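PDB 2HUN: 336aa long hypothetical dTDP-glucose 4,6-dehydratase from Pyrococcus horikoshii, which probably catalyses the NAD(+)-dependent conversion of dTDP-glucose to dTDP-4-keto-6-deoxyglucose, on an extended short-chain dehydrogenase Rossmann fold. Local coordinates for residues G183-P188 with I308-K313; Y240-G245 with W286-D291; R74-V79 with P118-V123. All coordinates share one frame; numbering follows the deposited sequence.

Contact 1. Residues G183-P188 with I308-K313; sequences GPYQFP and IDWYLK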
# COMPACT_ATOMS: atom_id res chain seq x y z
N GLY A 183 -7.18 23.77 13.77
CA GLY A 183 -8.46 24.40 14.00
C GLY A 183 -9.10 23.85 15.26
O GLY A 183 -8.42 23.20 16.07
N PRO A 184 -10.41 24.08 15.46
CA PRO A 184 -11.13 23.61 16.65
C PRO A 184 -11.00 22.11 16.91
O PRO A 184 -10.91 21.31 15.98
CB PRO A 184 -12.58 24.00 16.35
CG PRO A 184 -12.42 25.24 15.49
CD PRO A 184 -11.30 24.84 14.56
N TYR A 185 -10.97 21.75 18.19
CA TYR A 185 -10.89 20.35 18.60
C TYR A 185 -9.59 19.59 18.37
O TYR A 185 -9.57 18.36 18.45
CB TYR A 185 -12.05 19.58 17.97
CG TYR A 185 -13.41 20.14 18.32
CD1 TYR A 185 -13.96 19.94 19.59
CD2 TYR A 185 -14.14 20.89 17.40
CE1 TYR A 185 -15.21 20.47 19.93
CE2 TYR A 185 -15.39 21.43 17.73
CZ TYR A 185 -15.92 21.21 19.00
OH TYR A 185 -17.16 21.72 19.31
N GLN A 186 -8.50 20.29 18.07
CA GLN A 186 -7.21 19.61 17.90
C GLN A 186 -6.59 19.49 19.29
O GLN A 186 -6.60 20.46 20.05
CB GLN A 186 -6.29 20.42 16.99
CG GLN A 186 -4.93 19.76 16.75
CD GLN A 186 -4.14 20.43 15.63
OE1 GLN A 186 -3.96 21.65 15.63
NE2 GLN A 186 -3.65 19.63 14.69
N PHE A 187 -6.04 18.33 19.63
CA PHE A 187 -5.43 18.14 20.95
C PHE A 187 -4.31 19.16 21.22
O PHE A 187 -3.51 19.47 20.33
CB PHE A 187 -4.93 16.71 21.11
CG PHE A 187 -5.98 15.78 21.66
CD1 PHE A 187 -7.29 15.82 21.20
CD2 PHE A 187 -5.65 14.85 22.65
CE1 PHE A 187 -8.26 14.97 21.71
CE2 PHE A 187 -6.62 13.99 23.18
CZ PHE A 187 -7.93 14.04 22.70
N PRO A 188 -4.25 19.68 22.46
CA PRO A 188 -3.31 20.68 22.99
C PRO A 188 -1.81 20.57 22.74
O PRO A 188 -1.12 21.59 22.70
CB PRO A 188 -3.64 20.70 24.48
CG PRO A 188 -4.09 19.31 24.73
CD PRO A 188 -5.01 19.07 23.56
N ILE A 308 -7.46 30.79 17.15
CA ILE A 308 -7.11 31.49 18.38
C ILE A 308 -8.38 31.76 19.17
O ILE A 308 -8.46 31.43 20.36
CB ILE A 308 -6.41 32.85 18.07
CG1 ILE A 308 -5.02 32.59 17.48
CG2 ILE A 308 -6.31 33.69 19.35
CD1 ILE A 308 -4.34 33.82 16.89
N ASP A 309 -9.39 32.34 18.52
CA ASP A 309 -10.66 32.64 19.17
C ASP A 309 -11.29 31.40 19.79
O ASP A 309 -11.77 31.45 20.92
CB ASP A 309 -11.64 33.25 18.17
CG ASP A 309 -11.17 34.59 17.62
OD1 ASP A 309 -10.08 35.05 18.01
OD2 ASP A 309 -11.90 35.17 16.80
N TRP A 310 -11.30 30.29 19.05
CA TRP A 310 -11.90 29.06 19.56
C TRP A 310 -11.25 28.54 20.84
O TRP A 310 -11.95 28.20 21.79
CB TRP A 310 -11.85 27.95 18.50
CG TRP A 310 -12.70 26.76 18.87
CD1 TRP A 310 -14.02 26.60 18.60
CD2 TRP A 310 -12.30 25.62 19.64
NE1 TRP A 310 -14.48 25.42 19.15
CE2 TRP A 310 -13.44 24.80 19.79
CE3 TRP A 310 -11.09 25.20 20.21
CZ2 TRP A 310 -13.41 23.59 20.50
CZ3 TRP A 310 -11.06 24.00 20.91
CH2 TRP A 310 -12.22 23.21 21.05
N TYR A 311 -9.92 28.48 20.85
CA TYR A 311 -9.21 27.98 22.02
C TYR A 311 -9.32 28.88 23.24
O TYR A 311 -9.31 28.40 24.38
CB TYR A 311 -7.73 27.73 21.70
CG TYR A 311 -7.52 26.40 21.02
CD1 TYR A 311 -7.70 26.26 19.64
CD2 TYR A 311 -7.25 25.25 21.76
CE1 TYR A 311 -7.61 25.02 19.02
CE2 TYR A 311 -7.16 24.00 21.15
CZ TYR A 311 -7.35 23.89 19.78
OH TYR A 311 -7.31 22.66 19.18
N LEU A 312 -9.41 30.19 23.02
CA LEU A 312 -9.52 31.10 24.14
C LEU A 312 -10.92 30.99 24.77
O LEU A 312 -11.05 31.07 26.00
CB LEU A 312 -9.21 32.53 23.68
CG LEU A 312 -7.75 32.71 23.24
CD1 LEU A 312 -7.49 34.15 22.83
CD2 LEU A 312 -6.83 32.31 24.39
N LYS A 313 -11.95 30.77 23.95
CA LYS A 313 -13.33 30.64 24.42
C LYS A 313 -13.74 29.22 24.81
O LYS A 313 -14.85 29.00 25.29
CB LYS A 313 -14.31 31.13 23.35
CG LYS A 313 -15.78 30.77 23.63
CD LYS A 313 -16.59 30.59 22.36
CE LYS A 313 -17.97 30.02 22.67
NZ LYS A 313 -17.97 29.15 23.89
O HOH W 1 -17.39 24.34 18.70

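Contact 2. Residues Y240-G245 with W286-D291; sequences YNISAG and WKITRD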
# COMPACT_ATOMS: atom_id res chain seq x y z
N TYR A 240 -7.48 12.32 -4.69
CA TYR A 240 -7.50 13.77 -4.68
C TYR A 240 -6.62 14.36 -3.57
O TYR A 240 -6.91 14.19 -2.38
CB TYR A 240 -8.94 14.28 -4.48
CG TYR A 240 -9.88 14.00 -5.63
CD1 TYR A 240 -9.90 14.83 -6.76
CD2 TYR A 240 -10.75 12.91 -5.60
CE1 TYR A 240 -10.77 14.57 -7.83
CE2 TYR A 240 -11.62 12.65 -6.65
CZ TYR A 240 -11.63 13.48 -7.76
OH TYR A 240 -12.50 13.21 -8.78
N ASN A 241 -5.54 15.03 -3.96
CA ASN A 241 -4.65 15.66 -2.99
C ASN A 241 -5.38 16.91 -2.52
O ASN A 241 -6.08 17.55 -3.31
CB ASN A 241 -3.32 16.12 -3.62
CG ASN A 241 -2.31 15.01 -3.78
OD1 ASN A 241 -2.38 13.96 -3.13
ND2 ASN A 241 -1.32 15.25 -4.63
N ILE A 242 -5.20 17.28 -1.26
CA ILE A 242 -5.83 18.47 -0.70
C ILE A 242 -4.77 19.24 0.08
O ILE A 242 -4.24 18.75 1.08
CB ILE A 242 -6.98 18.11 0.27
CG1 ILE A 242 -8.00 17.20 -0.44
CG2 ILE A 242 -7.66 19.39 0.75
CD1 ILE A 242 -9.09 16.66 0.49
N SER A 243 -4.46 20.45 -0.39
CA SER A 243 -3.46 21.31 0.23
C SER A 243 -3.80 22.78 0.02
O SER A 243 -4.38 23.16 -1.00
CB SER A 243 -2.07 21.01 -0.35
OG SER A 243 -2.01 21.30 -1.73
N ALA A 244 -3.42 23.60 0.99
CA ALA A 244 -3.71 25.02 0.92
C ALA A 244 -2.63 25.86 0.26
O ALA A 244 -2.86 27.01 -0.10
CB ALA A 244 -3.98 25.54 2.32
N GLY A 245 -1.44 25.28 0.09
CA GLY A 245 -0.35 26.03 -0.50
C GLY A 245 0.15 27.07 0.49
O GLY A 245 0.52 28.18 0.12
N TRP A 286 -3.63 20.44 -7.66
CA TRP A 286 -4.22 20.99 -8.88
C TRP A 286 -5.40 20.15 -9.39
O TRP A 286 -6.37 20.69 -9.91
CB TRP A 286 -3.17 21.09 -9.98
CG TRP A 286 -3.75 21.48 -11.29
CD1 TRP A 286 -3.81 20.72 -12.43
CD2 TRP A 286 -4.39 22.73 -11.61
NE1 TRP A 286 -4.46 21.42 -13.43
CE2 TRP A 286 -4.83 22.65 -12.95
CE3 TRP A 286 -4.65 23.90 -10.88
CZ2 TRP A 286 -5.50 23.70 -13.59
CZ3 TRP A 286 -5.32 24.95 -11.51
CH2 TRP A 286 -5.74 24.84 -12.85
N LYS A 287 -5.31 18.83 -9.23
CA LYS A 287 -6.37 17.94 -9.71
C LYS A 287 -7.74 18.31 -9.15
O LYS A 287 -8.69 18.50 -9.91
CB LYS A 287 -6.03 16.49 -9.33
CG LYS A 287 -7.03 15.44 -9.83
CD LYS A 287 -6.50 14.05 -9.53
CE LYS A 287 -7.43 12.96 -10.00
NZ LYS A 287 -6.87 11.61 -9.69
N ILE A 288 -7.84 18.42 -7.84
CA ILE A 288 -9.11 18.76 -7.21
C ILE A 288 -9.53 20.18 -7.58
O ILE A 288 -10.72 20.47 -7.70
CB ILE A 288 -9.03 18.56 -5.67
CG1 ILE A 288 -10.45 18.51 -5.10
CG2 ILE A 288 -8.22 19.68 -5.02
CD1 ILE A 288 -10.50 18.15 -3.62
N THR A 289 -8.56 21.07 -7.77
CA THR A 289 -8.88 22.44 -8.15
C THR A 289 -9.54 22.44 -9.52
O THR A 289 -10.62 22.99 -9.70
CB THR A 289 -7.61 23.32 -8.23
OG1 THR A 289 -6.96 23.33 -6.95
CG2 THR A 289 -7.98 24.74 -8.62
N ARG A 290 -8.87 21.80 -10.48
CA ARG A 290 -9.33 21.71 -11.86
C ARG A 290 -10.66 20.99 -12.04
O ARG A 290 -11.56 21.50 -12.70
CB ARG A 290 -8.26 20.98 -12.71
CG ARG A 290 -8.57 20.87 -14.22
CD ARG A 290 -7.70 19.78 -14.87
NE ARG A 290 -7.95 18.48 -14.25
CZ ARG A 290 -7.00 17.60 -13.92
NH1 ARG A 290 -5.72 17.86 -14.16
NH2 ARG A 290 -7.34 16.47 -13.31
N ASP A 291 -10.77 19.79 -11.48
CA ASP A 291 -11.98 18.99 -11.62
C ASP A 291 -13.17 19.37 -10.75
O ASP A 291 -14.29 19.49 -11.25
CB ASP A 291 -11.65 17.51 -11.38
CG ASP A 291 -10.70 16.94 -12.42
OD1 ASP A 291 -10.40 17.64 -13.40
OD2 ASP A 291 -10.26 15.79 -12.26
O HOH W 2 -11.67 13.92 -11.24
O HOH W 3 -5.68 17.64 -6.11

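Contact 3. Residues R74-V79 with P118-V123; sequences RKVDGV and PEVRFV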
# COMPACT_ATOMS: atom_id res chain seq x y z
N ARG A 74 -24.79 -1.32 5.46
CA ARG A 74 -26.03 -1.72 4.79
C ARG A 74 -27.07 -0.61 4.74
O ARG A 74 -27.83 -0.52 3.78
CB ARG A 74 -26.69 -2.89 5.52
CG ARG A 74 -25.95 -4.20 5.51
CD ARG A 74 -26.77 -5.21 6.31
NE ARG A 74 -28.11 -5.35 5.76
CZ ARG A 74 -29.20 -5.60 6.48
NH1 ARG A 74 -29.12 -5.73 7.80
NH2 ARG A 74 -30.38 -5.71 5.88
N LYS A 75 -27.12 0.23 5.76
CA LYS A 75 -28.13 1.27 5.83
C LYS A 75 -27.77 2.71 5.47
O LYS A 75 -28.59 3.61 5.65
CB LYS A 75 -28.76 1.26 7.23
CG LYS A 75 -27.82 1.77 8.32
CD LYS A 75 -28.42 1.63 9.72
CE LYS A 75 -28.23 0.24 10.26
NZ LYS A 75 -28.42 0.22 11.74
N VAL A 76 -26.57 2.96 4.95
CA VAL A 76 -26.22 4.33 4.60
C VAL A 76 -26.07 4.58 3.11
O VAL A 76 -26.00 3.64 2.32
CB VAL A 76 -24.91 4.77 5.31
CG1 VAL A 76 -25.09 4.77 6.82
CG2 VAL A 76 -23.77 3.86 4.90
N ASP A 77 -26.02 5.85 2.73
CA ASP A 77 -25.87 6.25 1.33
C ASP A 77 -24.42 6.59 1.03
O ASP A 77 -23.98 6.55 -0.12
CB ASP A 77 -26.73 7.48 1.03
CG ASP A 77 -28.19 7.25 1.32
OD1 ASP A 77 -28.80 6.39 0.65
OD2 ASP A 77 -28.72 7.91 2.22
N GLY A 78 -23.69 6.96 2.08
CA GLY A 78 -22.29 7.32 1.91
C GLY A 78 -21.46 6.95 3.12
O GLY A 78 -21.99 6.82 4.23
N VAL A 79 -20.16 6.77 2.90
CA VAL A 79 -19.24 6.41 3.96
C VAL A 79 -17.99 7.29 3.89
O VAL A 79 -17.31 7.30 2.87
CB VAL A 79 -18.80 4.93 3.84
CG1 VAL A 79 -17.78 4.61 4.92
CG2 VAL A 79 -20.01 4.01 3.97
N PRO A 118 -22.48 -2.41 -2.63
CA PRO A 118 -21.49 -1.88 -3.58
C PRO A 118 -21.81 -0.52 -4.21
O PRO A 118 -20.94 0.08 -4.82
CB PRO A 118 -21.38 -3.00 -4.62
CG PRO A 118 -22.74 -3.63 -4.59
CD PRO A 118 -23.04 -3.69 -3.11
N GLU A 119 -23.03 -0.03 -4.04
CA GLU A 119 -23.39 1.25 -4.63
C GLU A 119 -23.18 2.43 -3.67
O GLU A 119 -23.33 3.59 -4.07
CB GLU A 119 -24.85 1.22 -5.09
CG GLU A 119 -25.17 -0.02 -5.90
CD GLU A 119 -26.55 0.02 -6.53
OE1 GLU A 119 -27.49 0.49 -5.85
OE2 GLU A 119 -26.68 -0.42 -7.69
N VAL A 120 -22.81 2.14 -2.43
CA VAL A 120 -22.58 3.19 -1.44
C VAL A 120 -21.42 4.09 -1.88
O VAL A 120 -20.44 3.60 -2.45
CB VAL A 120 -22.26 2.59 -0.05
CG1 VAL A 120 -20.85 2.02 -0.02
CG2 VAL A 120 -22.43 3.64 1.03
N ARG A 121 -21.54 5.39 -1.64
CA ARG A 121 -20.48 6.33 -2.00
C ARG A 121 -19.44 6.29 -0.88
O ARG A 121 -19.74 6.62 0.26
CB ARG A 121 -21.05 7.73 -2.16
CG ARG A 121 -20.01 8.83 -2.41
CD ARG A 121 -19.14 8.54 -3.62
NE ARG A 121 -18.15 9.60 -3.83
CZ ARG A 121 -17.00 9.44 -4.47
NH1 ARG A 121 -16.68 8.26 -4.98
NH2 ARG A 121 -16.17 10.47 -4.61
N PHE A 122 -18.21 5.91 -1.22
CA PHE A 122 -17.14 5.79 -0.25
C PHE A 122 -15.96 6.75 -0.44
O PHE A 122 -15.40 6.85 -1.52
CB PHE A 122 -16.63 4.34 -0.28
CG PHE A 122 -15.46 4.07 0.61
CD1 PHE A 122 -15.53 4.26 1.99
CD2 PHE A 122 -14.29 3.55 0.07
CE1 PHE A 122 -14.45 3.93 2.81
CE2 PHE A 122 -13.21 3.22 0.88
CZ PHE A 122 -13.29 3.41 2.26
N VAL A 123 -15.60 7.46 0.63
CA VAL A 123 -14.47 8.37 0.59
C VAL A 123 -13.46 7.91 1.64
O VAL A 123 -13.76 7.86 2.83
CB VAL A 123 -14.87 9.83 0.91
CG1 VAL A 123 -13.62 10.68 1.09
CG2 VAL A 123 -15.74 10.39 -0.22

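Contact 1. Residues G183-P188 with I308-K313
A type II beta turn, Gly183 to Gln186, follows the strand that brings Asn181 to the bound NAD, and Trp310 and Tyr311 of helix 300-313 close over it. Gly183, at a phi of 143° that a side chain would hardly tolerate, leads into the turn. Pro184, whose ring fixes phi near the value wanted at the first corner, lays CB on the indole: CB sits 3.5 Å from the centroid of the five-membered ring of Trp310 and almost on its normal, a CH-pi contact. The backbone N of Tyr185 lies over the same face, above the six-membered ring, 3.4 Å from Trp310 CH2. Beyond the proline the indole presents its edge to the phenol of Tyr185 in an edge-to-face pair, planes at 55°, with Trp310 CZ2 3.6 Å from Tyr185 CE1. A water joins the polar ends of this pair, 3.1 Å from Trp310 NE1, which donates to it, and 2.7 Å from Tyr185 OH. The Tyr311 ring takes Trp310 CE3 over one face, and its hydroxyl donates a very short bond, OH to Gln186 O 2.5 Å, in a largely buried spot where a backbone carbonyl needs a partner. Trp317 packs edge-to-face on both Tyr185 and Trp310, Asn18 of helix 14-26 bonds to Pro184 O, and Pro193 of helix 191-200 touches Gln186 and Tyr311.

Contact 2. Residues Y240-G245 with W286-D291
Strand 240-242 passes helix 286-291 almost crosswise, the short axes 7.0 Å apart at their closest and their directions 105° apart, with Tyr240 and Ile288 nearest at 5.8 Å between CA atoms. No direct hydrogen bond joins the two backbones; one water does so instead, donating a hydrogen bond to Asn241 O at 2.8 Å and accepting one from Ile288 N, an amide in the first turn of the helix, where no earlier helical carbonyl is at hand. Ile288 is the central knob. Its CG1 stands anti to the backbone N (chi1 -163°), which carries CD1 toward CG1 of Ile242, 4.2 Å away, while the other branch, CG2, rests 3.5 Å from Asn241 O and CB lies 4.0 Å from Tyr240 CD1. A branched aliphatic residue suits this place, since each arm meets a different part of the strand. The phenol of Tyr240 runs obliquely past Ile288 toward the next helical turn, where a water links Tyr240 OH to Asp291 OD2, donating to the carboxylate at 2.6 Å; Tyr240 OH also bonds to Glu235 N. The same carboxylate is gripped side-on by Arg290, whose NE lies 2.7 Å from Asp291 OD1. Lys287 extends over the Tyr240 ring, but NZ stands far above it, so any cation-pi attraction is at most weak; its charge is paired with Glu238. Strand 239-242 pairs with strand 172-182 of the Rossmann-type sheet, and Val230 of helix 220-233 touches both Tyr240 and Ile288; helix 286-292 lies crosswise, unlike that fold's covering helices, which run roughly along the strands.

Contact 3. Residues R74-V79 with P118-V123
Val120 pushes its CG2 methyl into a hollow formed by the chain from Val76 to Val79. The methyl reaches there because CG2 stands anti to the backbone N of Val120, and it nestles 3.5 Å from Asp77 O, with Val79 CG2 at 3.8 Å and Val76 CG2 at 4.1 Å. Part of this hollow is bare backbone: Gly78 brings no side chain there, and its CA lies 3.1 Å from Arg121 O, a CA-H...O contact of the strand pairing. The two strands run parallel, and three backbone bonds stitch them: Arg121 N to Asp77 O, bent to 139° at the oxygen, then Val79 N to Arg121 O at 2.7 Å and Val123 N to Val79 O at 2.8 Å, the latter two nearly straight along the carbonyl. This is the pairing of strands 78-81 and 121-127 in the central parallel sheet of the Rossmann fold; the chain passes from one to the other through helices 88-93 and 96-116, so the strands become neighbours by a crossover connection. On the face that carries Val79 and Phe122, a second bump fits beside the first: Val79 CG1 leans obliquely on the phenylalanine ring, 3.7 Å from Phe122 CD1. Beta-branched valine fits well here, because its two methyls part, CG2 to Val120 and CG1 to Phe122. The broad ring of Phe122 fills the gap to helix 96-116, against Leu109, Leu110 and Ile113, and Ile113 also meets Val120. On the other face Arg121, bent at chi2, carries its guanidinium away from Gly78 to the carbonyls of Val230 and Leu231, with further bonds to Ser174 and, weakly, Asn172. Asp77 turns its carboxylate from Val120 to the backbone N of Lys5, while Leu7 of strand 5-9 touches Val76 and Val79.

How the contacts relate
Contacts 2 and 3 both reach the central sheet, their centres 24 Å apart and their nearest atoms about 5 Å; strand 172-182 lies between, pairing with 121-127 and with 239-242, and Val230 serves both, its side chain touching contact 2 and its carbonyl binding Arg121 of contact 3. Contact 1 lies where strand 172-182 gives way to loop; its sequence span encloses contact 2, and their centres are 26 Å apart. It is on the opposite side of the chain's centre from contact 3, about 32 Å between centres. Of the three, contact 1 comes nearest the NAD: the Gln186 side chain is about 5 Å from it, against about 9 Å for Ile242 and 10 Å for Val123.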